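Local structure of uncharacterized protein (Chaetomium thermophilum, 3LPZ) at residues A78-V82 and R116-M121; G143-V147 and K157-L161; A171-W177 and Y189-A193; Y210-S215 and A234-F239. The protein probably acts in tail-anchored protein biogenesis, as a Get4 protein of the Get pathway whose alpha-solenoid is adapted for multiple interactions, including Get5 binding. All coordinates share one frame; numbering follows the deposited sequence.

Interaction 1 (A78-V82 and R116-M121)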
# COMPACT_ATOMS: atom_id res chain seq x y z
N ALA A 78 0.63 -22.91 -4.94
CA ALA A 78 0.98 -21.79 -4.05
C ALA A 78 -0.24 -21.36 -3.24
O ALA A 78 -0.13 -21.04 -2.06
CB ALA A 78 1.57 -20.60 -4.85
N VAL A 79 -1.42 -21.33 -3.87
CA VAL A 79 -2.67 -21.04 -3.14
C VAL A 79 -2.96 -22.12 -2.10
O VAL A 79 -3.38 -21.81 -0.96
CB VAL A 79 -3.89 -20.83 -4.14
CG1 VAL A 79 -5.23 -20.70 -3.41
CG2 VAL A 79 -3.64 -19.58 -5.01
N LEU A 80 -2.73 -23.39 -2.46
CA LEU A 80 -2.94 -24.51 -1.53
C LEU A 80 -2.00 -24.37 -0.32
O LEU A 80 -2.35 -24.72 0.79
CB LEU A 80 -2.70 -25.85 -2.25
CG LEU A 80 -3.05 -27.14 -1.51
CD1 LEU A 80 -4.48 -27.08 -0.96
CD2 LEU A 80 -2.84 -28.37 -2.43
N LEU A 81 -0.80 -23.85 -0.57
CA LEU A 81 0.18 -23.65 0.48
C LEU A 81 -0.37 -22.68 1.53
O LEU A 81 -0.23 -22.91 2.73
CB LEU A 81 1.50 -23.12 -0.12
CG LEU A 81 2.57 -22.64 0.89
CD1 LEU A 81 3.03 -23.82 1.80
CD2 LEU A 81 3.77 -21.97 0.17
N VAL A 82 -0.96 -21.57 1.07
CA VAL A 82 -1.57 -20.61 1.99
C VAL A 82 -2.70 -21.29 2.74
O VAL A 82 -2.83 -21.11 3.95
CB VAL A 82 -2.17 -19.36 1.27
CG1 VAL A 82 -2.86 -18.43 2.29
CG2 VAL A 82 -1.07 -18.60 0.52
N ARG A 116 -5.14 -14.12 -7.24
CA ARG A 116 -5.72 -14.95 -6.18
C ARG A 116 -4.67 -15.24 -5.10
O ARG A 116 -4.96 -15.13 -3.91
CB ARG A 116 -6.27 -16.26 -6.75
CG ARG A 116 -7.08 -17.14 -5.75
CD ARG A 116 -7.47 -18.46 -6.42
NE ARG A 116 -8.15 -19.41 -5.53
CZ ARG A 116 -8.66 -19.10 -4.34
NH1 ARG A 116 -8.57 -17.85 -3.90
NH2 ARG A 116 -9.24 -20.03 -3.60
N PHE A 117 -3.46 -15.61 -5.51
CA PHE A 117 -2.40 -15.91 -4.54
C PHE A 117 -2.15 -14.70 -3.63
O PHE A 117 -2.08 -14.85 -2.40
CB PHE A 117 -1.10 -16.34 -5.23
CG PHE A 117 0.03 -16.57 -4.28
CD1 PHE A 117 0.02 -17.66 -3.40
CD2 PHE A 117 1.10 -15.66 -4.22
CE1 PHE A 117 1.09 -17.88 -2.50
CE2 PHE A 117 2.16 -15.87 -3.31
CZ PHE A 117 2.15 -16.99 -2.45
N VAL A 118 -2.04 -13.51 -4.22
CA VAL A 118 -1.74 -12.30 -3.44
C VAL A 118 -2.86 -12.02 -2.46
O VAL A 118 -2.61 -11.74 -1.28
CB VAL A 118 -1.43 -11.05 -4.34
CG1 VAL A 118 -1.55 -9.72 -3.54
CG2 VAL A 118 -0.01 -11.20 -4.98
N LYS A 119 -4.10 -12.10 -2.94
CA LYS A 119 -5.26 -11.94 -2.08
C LYS A 119 -5.26 -12.93 -0.90
O LYS A 119 -5.47 -12.52 0.25
CB LYS A 119 -6.54 -12.10 -2.90
CG LYS A 119 -7.78 -11.54 -2.27
CD LYS A 119 -8.55 -12.58 -1.45
CE LYS A 119 -9.93 -12.02 -1.05
NZ LYS A 119 -10.25 -12.35 0.38
N GLU A 120 -5.03 -14.21 -1.19
CA GLU A 120 -5.06 -15.23 -0.14
C GLU A 120 -3.96 -15.02 0.90
O GLU A 120 -4.22 -15.10 2.10
CB GLU A 120 -5.00 -16.65 -0.72
CG GLU A 120 -6.23 -17.02 -1.60
CD GLU A 120 -7.56 -17.08 -0.83
OE1 GLU A 120 -7.59 -17.26 0.40
OE2 GLU A 120 -8.60 -16.93 -1.48
N MET A 121 -2.75 -14.77 0.41
CA MET A 121 -1.55 -14.63 1.23
C MET A 121 -1.72 -13.42 2.20
O MET A 121 -1.46 -13.53 3.41
CB MET A 121 -0.35 -14.42 0.27
CG MET A 121 0.98 -14.02 0.89
SD MET A 121 2.20 -13.50 -0.35
CE MET A 121 1.73 -11.81 -0.76

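Interaction 2 (G143-V147 and K157-L161)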
# COMPACT_ATOMS: atom_id res chain seq x y z
N GLY A 143 3.89 -4.39 -3.15
CA GLY A 143 3.91 -3.01 -3.59
C GLY A 143 5.07 -2.73 -4.53
O GLY A 143 4.87 -2.08 -5.58
N THR A 144 6.26 -3.23 -4.20
CA THR A 144 7.42 -3.02 -5.09
C THR A 144 7.29 -3.75 -6.44
O THR A 144 7.70 -3.23 -7.48
CB THR A 144 8.77 -3.37 -4.46
OG1 THR A 144 8.87 -4.81 -4.31
CG2 THR A 144 8.91 -2.69 -3.10
N LEU A 145 6.70 -4.93 -6.41
CA LEU A 145 6.42 -5.65 -7.64
C LEU A 145 5.46 -4.86 -8.53
O LEU A 145 5.70 -4.74 -9.74
CB LEU A 145 5.85 -7.06 -7.32
CG LEU A 145 6.73 -8.31 -7.41
CD1 LEU A 145 8.26 -8.10 -7.28
CD2 LEU A 145 6.23 -9.38 -6.44
N TYR A 146 4.38 -4.34 -7.96
CA TYR A 146 3.45 -3.50 -8.72
C TYR A 146 4.12 -2.26 -9.33
O TYR A 146 3.87 -1.94 -10.50
CB TYR A 146 2.19 -3.11 -7.92
CG TYR A 146 1.24 -4.26 -7.60
CD1 TYR A 146 1.28 -5.47 -8.31
CD2 TYR A 146 0.28 -4.12 -6.60
CE1 TYR A 146 0.38 -6.52 -8.00
CE2 TYR A 146 -0.62 -5.17 -6.29
CZ TYR A 146 -0.56 -6.35 -7.00
OH TYR A 146 -1.44 -7.36 -6.67
N VAL A 147 4.96 -1.57 -8.55
CA VAL A 147 5.81 -0.51 -9.10
C VAL A 147 6.65 -0.94 -10.32
O VAL A 147 6.60 -0.26 -11.35
CB VAL A 147 6.75 0.13 -8.04
CG1 VAL A 147 7.76 1.14 -8.72
CG2 VAL A 147 5.92 0.80 -6.94
N LYS A 157 -1.85 1.27 -2.69
CA LYS A 157 -2.63 0.61 -1.64
C LYS A 157 -1.80 -0.32 -0.74
O LYS A 157 -2.09 -0.41 0.45
CB LYS A 157 -3.84 -0.14 -2.23
CG LYS A 157 -4.87 0.81 -2.86
CD LYS A 157 -5.86 0.05 -3.75
CE LYS A 157 -6.83 1.01 -4.45
NZ LYS A 157 -7.96 0.24 -5.02
N HIS A 158 -0.79 -1.00 -1.29
CA HIS A 158 0.09 -1.85 -0.48
C HIS A 158 1.20 -1.06 0.22
O HIS A 158 1.44 -1.28 1.41
CB HIS A 158 0.68 -2.95 -1.33
CG HIS A 158 -0.34 -3.96 -1.75
ND1 HIS A 158 -0.79 -4.95 -0.90
CD2 HIS A 158 -1.02 -4.11 -2.91
CE1 HIS A 158 -1.69 -5.69 -1.54
NE2 HIS A 158 -1.85 -5.20 -2.76
N LEU A 159 1.82 -0.12 -0.50
CA LEU A 159 2.96 0.62 0.08
C LEU A 159 2.59 1.45 1.31
O LEU A 159 3.43 1.61 2.20
CB LEU A 159 3.68 1.46 -0.97
CG LEU A 159 4.45 0.60 -2.00
CD1 LEU A 159 4.80 1.43 -3.23
CD2 LEU A 159 5.73 -0.09 -1.38
N VAL A 160 1.37 1.97 1.37
CA VAL A 160 0.94 2.76 2.53
C VAL A 160 0.82 1.90 3.79
O VAL A 160 0.84 2.43 4.94
CB VAL A 160 -0.38 3.58 2.27
CG1 VAL A 160 -0.12 4.61 1.19
CG2 VAL A 160 -1.61 2.67 1.96
N LEU A 161 0.71 0.59 3.59
CA LEU A 161 0.66 -0.41 4.64
C LEU A 161 1.98 -1.18 4.83
O LEU A 161 1.98 -2.23 5.49
CB LEU A 161 -0.49 -1.40 4.35
CG LEU A 161 -1.90 -0.77 4.29
CD1 LEU A 161 -2.94 -1.82 3.88
CD2 LEU A 161 -2.26 -0.10 5.66
O HOH W 1 -3.38 -6.50 -4.63

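Interaction 3 (A171-W177 and Y189-A193)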
# COMPACT_ATOMS: atom_id res chain seq x y z
N ALA A 171 7.34 7.27 -2.69
CA ALA A 171 7.68 8.63 -3.11
C ALA A 171 8.40 8.65 -4.48
O ALA A 171 8.10 9.50 -5.34
CB ALA A 171 8.55 9.30 -2.02
N ARG A 172 9.31 7.71 -4.70
CA ARG A 172 10.01 7.58 -6.01
C ARG A 172 9.07 7.15 -7.13
O ARG A 172 9.21 7.62 -8.27
CB ARG A 172 11.19 6.62 -5.92
CG ARG A 172 12.36 7.22 -5.15
CD ARG A 172 13.64 6.35 -5.22
NE ARG A 172 14.60 6.75 -4.18
CZ ARG A 172 15.33 7.87 -4.22
NH1 ARG A 172 15.22 8.72 -5.24
NH2 ARG A 172 16.18 8.15 -3.24
N MET A 173 8.11 6.30 -6.80
CA MET A 173 7.06 5.94 -7.75
C MET A 173 6.19 7.16 -8.10
O MET A 173 5.92 7.42 -9.26
CB MET A 173 6.20 4.78 -7.22
CG MET A 173 5.11 4.29 -8.20
SD MET A 173 3.58 3.78 -7.36
CE MET A 173 2.90 5.42 -7.11
N GLU A 174 5.75 7.90 -7.09
CA GLU A 174 5.00 9.13 -7.33
C GLU A 174 5.82 10.12 -8.15
O GLU A 174 5.26 10.81 -9.00
CB GLU A 174 4.48 9.80 -6.05
CG GLU A 174 3.50 8.97 -5.14
CD GLU A 174 2.19 8.57 -5.77
OE1 GLU A 174 1.81 9.09 -6.85
OE2 GLU A 174 1.51 7.70 -5.18
N TYR A 175 7.12 10.23 -7.88
CA TYR A 175 7.96 11.10 -8.69
C TYR A 175 8.02 10.63 -10.16
O TYR A 175 7.94 11.45 -11.07
CB TYR A 175 9.39 11.25 -8.13
CG TYR A 175 10.06 12.42 -8.79
CD1 TYR A 175 9.75 13.71 -8.39
CD2 TYR A 175 10.95 12.25 -9.85
CE1 TYR A 175 10.30 14.81 -9.00
CE2 TYR A 175 11.53 13.38 -10.48
CZ TYR A 175 11.17 14.65 -10.04
OH TYR A 175 11.70 15.79 -10.61
N GLU A 176 8.19 9.32 -10.39
CA GLU A 176 8.17 8.78 -11.77
C GLU A 176 6.85 9.08 -12.47
O GLU A 176 6.81 9.43 -13.67
CB GLU A 176 8.44 7.27 -11.81
CG GLU A 176 9.88 6.88 -11.49
CD GLU A 176 10.92 7.55 -12.42
OE1 GLU A 176 10.76 7.48 -13.67
OE2 GLU A 176 11.88 8.15 -11.91
N TRP A 177 5.76 8.95 -11.73
CA TRP A 177 4.45 9.25 -12.27
C TRP A 177 4.32 10.73 -12.61
O TRP A 177 3.82 11.09 -13.68
CB TRP A 177 3.37 8.85 -11.28
CG TRP A 177 2.08 8.40 -11.87
CD1 TRP A 177 1.71 8.39 -13.20
CD2 TRP A 177 0.96 7.89 -11.14
NE1 TRP A 177 0.42 7.90 -13.33
CE2 TRP A 177 -0.05 7.57 -12.09
CE3 TRP A 177 0.71 7.67 -9.77
CZ2 TRP A 177 -1.30 7.04 -11.70
CZ3 TRP A 177 -0.51 7.13 -9.39
CH2 TRP A 177 -1.51 6.82 -10.36
N TYR A 189 1.35 14.90 -6.84
CA TYR A 189 2.01 13.62 -6.70
C TYR A 189 2.68 13.50 -5.36
O TYR A 189 2.67 12.43 -4.75
CB TYR A 189 2.99 13.37 -7.85
CG TYR A 189 2.23 13.18 -9.16
CD1 TYR A 189 1.68 11.94 -9.50
CD2 TYR A 189 1.99 14.27 -10.01
CE1 TYR A 189 0.95 11.77 -10.68
CE2 TYR A 189 1.27 14.10 -11.20
CZ TYR A 189 0.75 12.86 -11.52
OH TYR A 189 0.03 12.70 -12.67
N CYS A 190 3.20 14.62 -4.86
CA CYS A 190 3.75 14.61 -3.51
C CYS A 190 2.66 14.23 -2.50
O CYS A 190 2.90 13.39 -1.61
CB CYS A 190 4.39 15.97 -3.18
SG CYS A 190 5.30 15.94 -1.63
N ALA A 191 1.46 14.81 -2.67
CA ALA A 191 0.33 14.55 -1.78
C ALA A 191 -0.10 13.09 -1.79
O ALA A 191 -0.43 12.57 -0.76
CB ALA A 191 -0.85 15.46 -2.08
N ARG A 192 -0.04 12.43 -2.96
CA ARG A 192 -0.33 10.98 -3.05
C ARG A 192 0.65 10.11 -2.25
O ARG A 192 0.30 8.98 -1.89
CB ARG A 192 -0.39 10.51 -4.51
CG ARG A 192 -1.53 11.19 -5.31
CD ARG A 192 -1.67 10.57 -6.73
NE ARG A 192 -2.29 9.24 -6.69
CZ ARG A 192 -3.59 9.02 -6.52
NH1 ARG A 192 -4.46 10.04 -6.38
NH2 ARG A 192 -4.06 7.78 -6.51
N ALA A 193 1.86 10.61 -2.00
CA ALA A 193 2.85 9.87 -1.18
C ALA A 193 2.82 10.27 0.27
O ALA A 193 3.29 9.50 1.11
CB ALA A 193 4.28 10.11 -1.69
O HOH W 2 1.23 11.37 -14.75

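Interaction 4 (Y210-S215 and A234-F239)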
# COMPACT_ATOMS: atom_id res chain seq x y z
N TYR A 210 7.83 12.68 1.94
CA TYR A 210 8.02 14.08 1.62
C TYR A 210 9.50 14.41 1.32
O TYR A 210 9.84 15.07 0.32
CB TYR A 210 7.53 14.92 2.79
CG TYR A 210 7.96 16.35 2.71
CD1 TYR A 210 7.27 17.26 1.91
CD2 TYR A 210 9.07 16.80 3.45
CE1 TYR A 210 7.69 18.59 1.82
CE2 TYR A 210 9.48 18.13 3.37
CZ TYR A 210 8.78 19.02 2.55
OH TYR A 210 9.19 20.34 2.48
N ARG A 211 10.39 13.93 2.17
CA ARG A 211 11.81 14.23 1.97
C ARG A 211 12.32 13.60 0.67
O ARG A 211 12.99 14.25 -0.13
CB ARG A 211 12.62 13.77 3.18
CG ARG A 211 12.28 14.59 4.44
CD ARG A 211 13.29 14.35 5.55
NE ARG A 211 13.01 13.15 6.31
CZ ARG A 211 12.54 13.16 7.56
NH1 ARG A 211 12.27 14.31 8.19
NH2 ARG A 211 12.33 12.02 8.18
N ILE A 212 11.98 12.34 0.44
CA ILE A 212 12.40 11.67 -0.81
C ILE A 212 11.85 12.36 -2.05
O ILE A 212 12.60 12.60 -3.03
CB ILE A 212 12.04 10.16 -0.81
CG1 ILE A 212 12.80 9.41 0.32
CG2 ILE A 212 12.27 9.51 -2.19
CD1 ILE A 212 14.37 9.33 0.19
N PHE A 213 10.56 12.68 -2.05
CA PHE A 213 9.94 13.25 -3.26
C PHE A 213 10.58 14.62 -3.55
O PHE A 213 10.97 14.92 -4.69
CB PHE A 213 8.42 13.40 -3.07
CG PHE A 213 7.72 13.92 -4.28
CD1 PHE A 213 7.66 15.30 -4.54
CD2 PHE A 213 7.10 13.03 -5.18
CE1 PHE A 213 6.99 15.79 -5.70
CE2 PHE A 213 6.45 13.50 -6.32
CZ PHE A 213 6.40 14.89 -6.59
N THR A 214 10.65 15.47 -2.52
CA THR A 214 11.22 16.80 -2.71
C THR A 214 12.73 16.78 -3.03
O THR A 214 13.18 17.64 -3.76
CB THR A 214 10.89 17.78 -1.56
OG1 THR A 214 11.42 17.29 -0.31
CG2 THR A 214 9.36 17.97 -1.48
N SER A 215 13.49 15.82 -2.48
CA SER A 215 14.90 15.68 -2.90
C SER A 215 14.99 15.32 -4.38
O SER A 215 15.85 15.83 -5.06
CB SER A 215 15.66 14.62 -2.10
OG SER A 215 15.67 15.04 -0.77
N ALA A 234 16.18 17.02 9.27
CA ALA A 234 14.75 17.05 8.95
C ALA A 234 14.47 18.12 7.89
O ALA A 234 13.93 19.19 8.18
CB ALA A 234 13.91 17.26 10.22
N GLU A 235 14.88 17.82 6.66
CA GLU A 235 14.77 18.69 5.49
C GLU A 235 13.35 19.27 5.33
O GLU A 235 12.39 18.53 5.17
CB GLU A 235 15.16 17.91 4.22
CG GLU A 235 16.52 17.21 4.30
CD GLU A 235 16.43 15.72 3.95
OE1 GLU A 235 16.33 15.37 2.74
OE2 GLU A 235 16.47 14.90 4.89
N LEU A 236 13.23 20.58 5.41
CA LEU A 236 11.97 21.23 5.14
C LEU A 236 12.16 22.23 4.01
O LEU A 236 12.83 23.26 4.21
CB LEU A 236 11.41 21.92 6.38
CG LEU A 236 9.96 22.31 6.09
CD1 LEU A 236 9.00 21.16 6.47
CD2 LEU A 236 9.58 23.64 6.76
N ARG A 237 11.58 21.93 2.85
CA ARG A 237 11.83 22.72 1.64
C ARG A 237 10.64 23.58 1.25
O ARG A 237 9.47 23.13 1.26
CB ARG A 237 12.30 21.83 0.47
CG ARG A 237 13.53 20.98 0.81
CD ARG A 237 13.90 20.08 -0.33
NE ARG A 237 15.18 19.42 -0.08
CZ ARG A 237 15.30 18.17 0.36
NH1 ARG A 237 14.23 17.41 0.59
NH2 ARG A 237 16.51 17.69 0.57
N ILE A 238 10.95 24.83 0.91
CA ILE A 238 9.98 25.78 0.40
C ILE A 238 10.31 26.05 -1.07
O ILE A 238 11.45 26.35 -1.43
CB ILE A 238 10.03 27.10 1.23
CG1 ILE A 238 9.61 26.79 2.68
CG2 ILE A 238 9.19 28.23 0.57
CD1 ILE A 238 8.08 26.29 2.86
N PHE A 239 9.28 25.94 -1.91
CA PHE A 239 9.39 26.22 -3.35
C PHE A 239 8.48 27.38 -3.70
O PHE A 239 7.27 27.19 -3.83
CB PHE A 239 8.94 24.98 -4.15
CG PHE A 239 9.78 23.78 -3.90
CD1 PHE A 239 10.95 23.56 -4.64
CD2 PHE A 239 9.42 22.85 -2.93
CE1 PHE A 239 11.75 22.45 -4.40
CE2 PHE A 239 10.24 21.72 -2.67
CZ PHE A 239 11.38 21.52 -3.42
O HOH W 3 10.71 16.75 6.92

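Interaction 1 (A78-V82 and R116-M121)
Arg-116 and Glu-120, whose side chains both reach Val-79 of the neighbouring helix, are joined one turn apart by a salt bridge: Arg-116 NH1 donates to Glu-120 OE2 at 2.6 Å. The bond is bent, with an N-H...O angle of 145°, and meets the oxygen on its anti side but well out of the carboxylate plane. Arg-116 was modelled in two conformers; in the one described here, its chain extended, Val-79 CG1 sits over one face of the guanidinium, 3.8 Å from Arg-116 NE and displaced toward the rim, so the valine meets a flat surface rather than the N-H edge. The other carboxylate oxygen, Glu-120 OE1, is salt-bridged to Arg-86, farther along helix 71-88.

The two segments belong to helices 71-88 and 112-128 of the alpha-solenoid. Their axes run nearly parallel, 10° apart and 9.4 Å at closest approach. Phe-117 bridges the two helices on one flank: with its CG anti to the backbone N (chi1 176°), the ring reaches helix 71-88, where Ala-78 CB lies 3.6 Å from Phe-117 CD1. Ala-78 O approaches the ring edge near its plane, 3.4 Å from Phe-117 CE1. Val-82 divides its branches, CG2 lying 3.8 Å from Phe-117 CE1 and CG1 3.6 Å from Glu-120 O. Leu-100 of helix 94-104 touches both Val-82 and Phe-117.

The segments thus meet chiefly through apolar side chains, with two backbone carbonyls and the guanidinium face among them. Because Glu-120 is shared between Arg-116 and Arg-86, its negative charge is probably well compensated and adds an electrostatic tie between the helices.

Interaction 2 (G143-V147 and K157-L161)
The rings of Tyr-146 and His-158 meet obliquely, their planes 62° apart and their centroids 5.5 Å. Tyr-146 CE2 comes closest, 3.6 Å from His-158 CD2. At the edges of both rings, and in both planes, lies one water, which is bound to Tyr-146 OH at 2.9 Å and to His-158 NE2 at 2.7 Å. The geometry therefore gives a water bridge that closes the angle between two rings already touching through carbon.

This is the meeting of successive helices, 136-148 and 152-159, in an alpha-solenoid. Both aromatic side chains have CG anti to the carbonyl carbon (chi1 -68° for Tyr-146 and -69° for His-158), which sends each ring from its own helix to the same side of the junction. The other imidazole nitrogen, His-158 ND1, is hydrogen-bonded to His-139 ND1. With both nitrogens engaged, the rotation of the imidazole is probably well defined, and Tyr-146 is set against its CD2-NE2 side.

The backbones come nearest at Gly-143, where no side chain stands between the helices. Its CA lies 3.9 Å from His-158 CB and 4.0 Å from Leu-159 CG, so the glycine backbone fits into the corner between two consecutive side chains of the second helix. Leu-159 then turns toward the first helix, while helix 166-179 covers it with Ser-166 and Val-169. At the end of this apolar side, Leu-159 and Val-147 cross at about a right angle, with Val-147 CG2 3.9 Å from Leu-159 CD1.

Interaction 3 (A171-W177 and Y189-A193)
Tyr-189 lies against Trp-177 with its CE1 atom over one face of the indole, offset toward the rim and 3.7 Å from Trp-177 CG. The two side chains cross at about a right angle. They belong to an antiparallel helix pair of the alpha-solenoid, helices 166-179 and 186-199, whose segment axes approach to 8.7 Å at 158°. Next to the rings, Glu-174 is folded at chi2 (-62°), which brings its carboxylate across the start of the Arg-192 side chain: Glu-174 OE2 is 3.5 Å from Arg-192 CB. The charged ends come no nearer than 4.1 Å, between Glu-174 OE1 and Arg-192 NE, which is beyond a salt bridge.

The second shell is consistent with this. Arg-192 NH2 is salt-bridged to Glu-156 of helix 152-159, whose carboxylate also lies near that of Glu-174; the arginine probably eases the meeting of two like charges. Phe-152 meets the indole edge-to-face. Toward the far end of the pair the packing turns small and apolar, with Ala-171 CB 4.4 Å from Ala-193 CB. The tyrosine hydroxyl is bonded to Asp-181, and one water donates both to Tyr-189 OH at 2.7 Å and to Trp-177 O at 2.8 Å.

Interaction 4 (Y210-S215 and A234-F239)
An extended chain, 234-239, passes beside helix segment 210-215, with CA atoms nearest at Arg-211 and Glu-235 (6.4 Å). Its residues 237-238 pair antiparallel with strand 227-228, making the small sheet of this otherwise helical solenoid. Tyr-210 sends its ring to this chain with CG anti to the backbone N (chi1 166°), and Arg-237 N donates to Tyr-210 OH at 2.9 Å. Glu-235 O lies in the ring plane, at the edge, 3.4 Å from Tyr-210 CE2. Ser-249 of helix 243-256 is hydrogen-bonded to both Tyr-210 OH and Arg-237 O, tying a third element to the same place.

Arg-237 extends back over the helix. Its NH1 donates to Thr-214 OG1 at 3.0 Å, while Thr-214 OG1 itself donates to Tyr-210 O at 2.8 Å, so the threonine relays between guanidinium and helix backbone. The guanidinium is sandwiched between Ser-215 CA over one face and Glu-235 CB over the other. Its NH2 makes a salt bridge to Glu-235 OE1 at 3.2 Å, through the anti lone pair. Arg-211 crosses Glu-235 at about a right angle, its CD 3.3 Å from Glu-235 OE2.

The contact is thus chiefly polar. Glu-235, salt-bridged to one arginine and lying near a second, is probably stabilised as a carboxylate. The cost is one buried backbone N, that of Glu-235, with no partner.

In the fold
The four contacts follow one another along the solenoid, interactions 1 and 4 lying on opposite sides of the chain's centre, about 39 Å apart between centres. Interaction 1 is the buried one and rests mainly on apolar side chains; interactions 2, 3 and 4 are partly buried, and in 2 and 3 a water bridges the residues of the aromatic pair. Neighbours touch in series: Val-118 packs on Tyr-146, Val-147 on Met-173, and Phe-213 on Ala-171, Tyr-175 and Cys-190. Helix 152-159 serves two contacts, supplying a segment to interaction 2 and Glu-156 to interaction 3. Interaction 4 alone joins a helix to an extended chain, and only there do direct hydrogen bonds link the two segments.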